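Local atomic coordinates of putative CRISPR-associated endoribonuclease-like protein Cas6 (Pyrococcus furiosus, PDB entry 3UFC), a protein that probably binds CRISPR RNA as a Cas6-family, RAMP-type protein of the archaeal adaptive defence against viruses and other mobile genetic elements. Residues S132-R137 with S205-R210. Residues are numbered along the deposited sequence; the frame is centred on the assembly and turned at random.
Sequences SPIVVR and SLMVFR
Ile134 and Phe209 extend against each other, and the far methyl of the isoleucine does the touching: CD1 sits 3.8 Å from CE1 of Phe209, approaching the ring obliquely near its CE1-CZ side. The isoleucine gets there by an extended branch, with CG1 set beside its backbone N (chi1 -76°) and CD1 carried straight on beyond it. The CB bond of Phe209 already points at 132-137, and its ring departs between its own N and carbonyl carbon. Met207, two residues nearer, adds its sulfur to the same apolar patch, SD standing 4.2 Å from Ile134 CD1.

Between the main chains, Ile134 and Ser205 are joined by two hydrogen bonds, both 2.9 Å: Ile134 N to Ser205 O is nearly straight, 172° at the hydrogen, while Ser205 N to Ile134 O is more bent at 152°. This is a single antiparallel hydrogen-bonded pair. It ties the link between strands 125-130 and 136-142 to strand 200-213, an inner strand of the four-stranded antiparallel sheet in the C-terminal ferredoxin-like half of this Cas6-family protein. A water is hydrogen-bonded to both Ile134 O and Ser205 OG, 2.7 Å from the latter. At the other end of the contact Pro133 and Leu206 lie alongside, aligned in the same sense, and Pro133 CG meets Leu206 CD2 at 3.8 Å. The proline also brings its CA within 3.5 Å of Ser205 O, a CA-H...O contact beside the main N-H bond to that carbonyl. Outside the two segments, the side chains of Ser205 and Met207 both pack on Pro153.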
loop_
_atom_site.group_PDB
_atom_site.type_symbol
_atom_site.label_atom_id
_atom_site.label_comp_id
_atom_site.label_asym_id
_atom_site.label_seq_id
_atom_site.Cartn_x
_atom_site.Cartn_y
_atom_site.Cartn_z
ATOM N N SER A 132 0.594 -5.053 -1.554
ATOM C CA SER A 132 1.677 -4.151 -1.967
ATOM C C SER A 132 2.805 -4.448 -0.967
ATOM O O SER A 132 2.539 -4.784 0.184
ATOM C CB SER A 132 1.253 -2.668 -1.949
ATOM O OG SER A 132 0.697 -2.245 -0.718
ATOM N N PRO A 133 4.075 -4.347 -1.402
ATOM C CA PRO A 133 5.242 -4.626 -0.552
ATOM C C PRO A 133 5.347 -3.862 0.761
ATOM O O PRO A 133 5.066 -2.672 0.823
ATOM C CB PRO A 133 6.434 -4.328 -1.473
ATOM C CG PRO A 133 5.873 -4.480 -2.857
ATOM C CD PRO A 133 4.504 -3.850 -2.721
ATOM N N ILE A 134 5.759 -4.563 1.813
ATOM C CA ILE A 134 5.936 -3.937 3.115
ATOM C C ILE A 134 7.359 -3.380 3.202
ATOM O O ILE A 134 8.343 -4.088 2.952
ATOM C CB ILE A 134 5.668 -4.940 4.255
ATOM C CG1 ILE A 134 4.155 -5.155 4.388
ATOM C CG2 ILE A 134 6.248 -4.424 5.576
ATOM C CD1 ILE A 134 3.766 -6.210 5.416
ATOM N N VAL A 135 7.449 -2.100 3.541
ATOM C CA VAL A 135 8.725 -1.403 3.649
ATOM C C VAL A 135 9.045 -1.078 5.106
ATOM O O VAL A 135 8.233 -0.486 5.815
ATOM C CB VAL A 135 8.694 -0.078 2.849
ATOM C CG1 VAL A 135 10.033 0.655 2.986
ATOM C CG2 VAL A 135 8.398 -0.366 1.373
ATOM N N VAL A 136 10.228 -1.490 5.548
ATOM C CA VAL A 136 10.683 -1.227 6.908
ATOM C C VAL A 136 12.145 -0.828 6.783
ATOM O O VAL A 136 12.968 -1.602 6.288
ATOM C CB VAL A 136 10.580 -2.478 7.807
ATOM C CG1 VAL A 136 11.089 -2.145 9.208
ATOM C CG2 VAL A 136 9.124 -2.966 7.875
ATOM N N ARG A 137 12.469 0.377 7.233
ATOM C CA ARG A 137 13.834 0.863 7.110
ATOM C C ARG A 137 14.509 1.265 8.411
ATOM O O ARG A 137 13.869 1.411 9.453
ATOM C CB ARG A 137 13.857 2.054 6.151
ATOM C CG ARG A 137 13.220 1.759 4.811
ATOM C CD ARG A 137 12.183 2.804 4.457
ATOM N NE ARG A 137 12.764 4.057 3.987
ATOM C CZ ARG A 137 13.375 4.207 2.816
ATOM N NH1 ARG A 137 13.496 3.182 1.988
ATOM N NH2 ARG A 137 13.848 5.393 2.460
ATOM N N SER A 205 9.101 -6.154 1.023
ATOM C CA SER A 205 8.814 -7.571 1.035
ATOM C C SER A 205 7.376 -7.921 0.681
ATOM O O SER A 205 6.431 -7.369 1.248
ATOM C CB SER A 205 9.115 -8.141 2.424
ATOM O OG SER A 205 10.420 -7.791 2.860
ATOM N N LEU A 206 7.216 -8.821 -0.283
ATOM C CA LEU A 206 5.893 -9.317 -0.621
ATOM C C LEU A 206 5.902 -10.481 0.362
ATOM O O LEU A 206 6.855 -11.259 0.389
ATOM C CB LEU A 206 5.842 -9.800 -2.074
ATOM C CG LEU A 206 5.686 -8.657 -3.086
ATOM C CD1 LEU A 206 5.733 -9.192 -4.516
ATOM C CD2 LEU A 206 4.361 -7.944 -2.836
ATOM N N MET A 207 4.882 -10.600 1.196
ATOM C CA MET A 207 4.926 -11.665 2.182
ATOM C C MET A 207 3.600 -12.092 2.781
ATOM O O MET A 207 2.606 -11.370 2.734
ATOM C CB MET A 207 5.869 -11.239 3.322
ATOM C CG MET A 207 5.482 -9.897 3.979
ATOM S SD MET A 207 6.741 -9.120 5.085
ATOM C CE MET A 207 6.434 -9.974 6.620
ATOM N N VAL A 208 3.610 -13.298 3.334
ATOM C CA VAL A 208 2.459 -13.847 4.026
ATOM C C VAL A 208 3.042 -14.081 5.412
ATOM O O VAL A 208 4.106 -14.691 5.547
ATOM C CB VAL A 208 1.991 -15.190 3.418
ATOM C CG1 VAL A 208 0.896 -15.795 4.289
ATOM C CG2 VAL A 208 1.474 -14.966 2.003
ATOM N N PHE A 209 2.380 -13.566 6.436
ATOM C CA PHE A 209 2.883 -13.733 7.788
ATOM C C PHE A 209 1.760 -13.824 8.789
ATOM O O PHE A 209 0.680 -13.277 8.578
ATOM C CB PHE A 209 3.803 -12.567 8.182
ATOM C CG PHE A 209 3.127 -11.215 8.177
ATOM C CD1 PHE A 209 2.874 -10.546 6.979
ATOM C CD2 PHE A 209 2.762 -10.600 9.372
ATOM C CE1 PHE A 209 2.270 -9.285 6.974
ATOM C CE2 PHE A 209 2.160 -9.341 9.376
ATOM C CZ PHE A 209 1.916 -8.684 8.168
ATOM N N ARG A 210 2.018 -14.531 9.882
ATOM C CA ARG A 210 1.027 -14.656 10.937
ATOM C C ARG A 210 1.394 -13.592 11.966
ATOM O O ARG A 210 2.543 -13.501 12.395
ATOM C CB ARG A 210 1.067 -16.060 11.561
ATOM C CG ARG A 210 0.002 -16.279 12.628
ATOM C CD ARG A 210 -0.038 -17.715 13.159
ATOM N NE ARG A 210 -0.590 -18.669 12.201
ATOM C CZ ARG A 210 0.139 -19.459 11.421
ATOM N NH1 ARG A 210 1.462 -19.417 11.478
ATOM N NH2 ARG A 210 -0.457 -20.297 10.585
HETATM O O HOH W 1 10.338 -5.497 4.228
#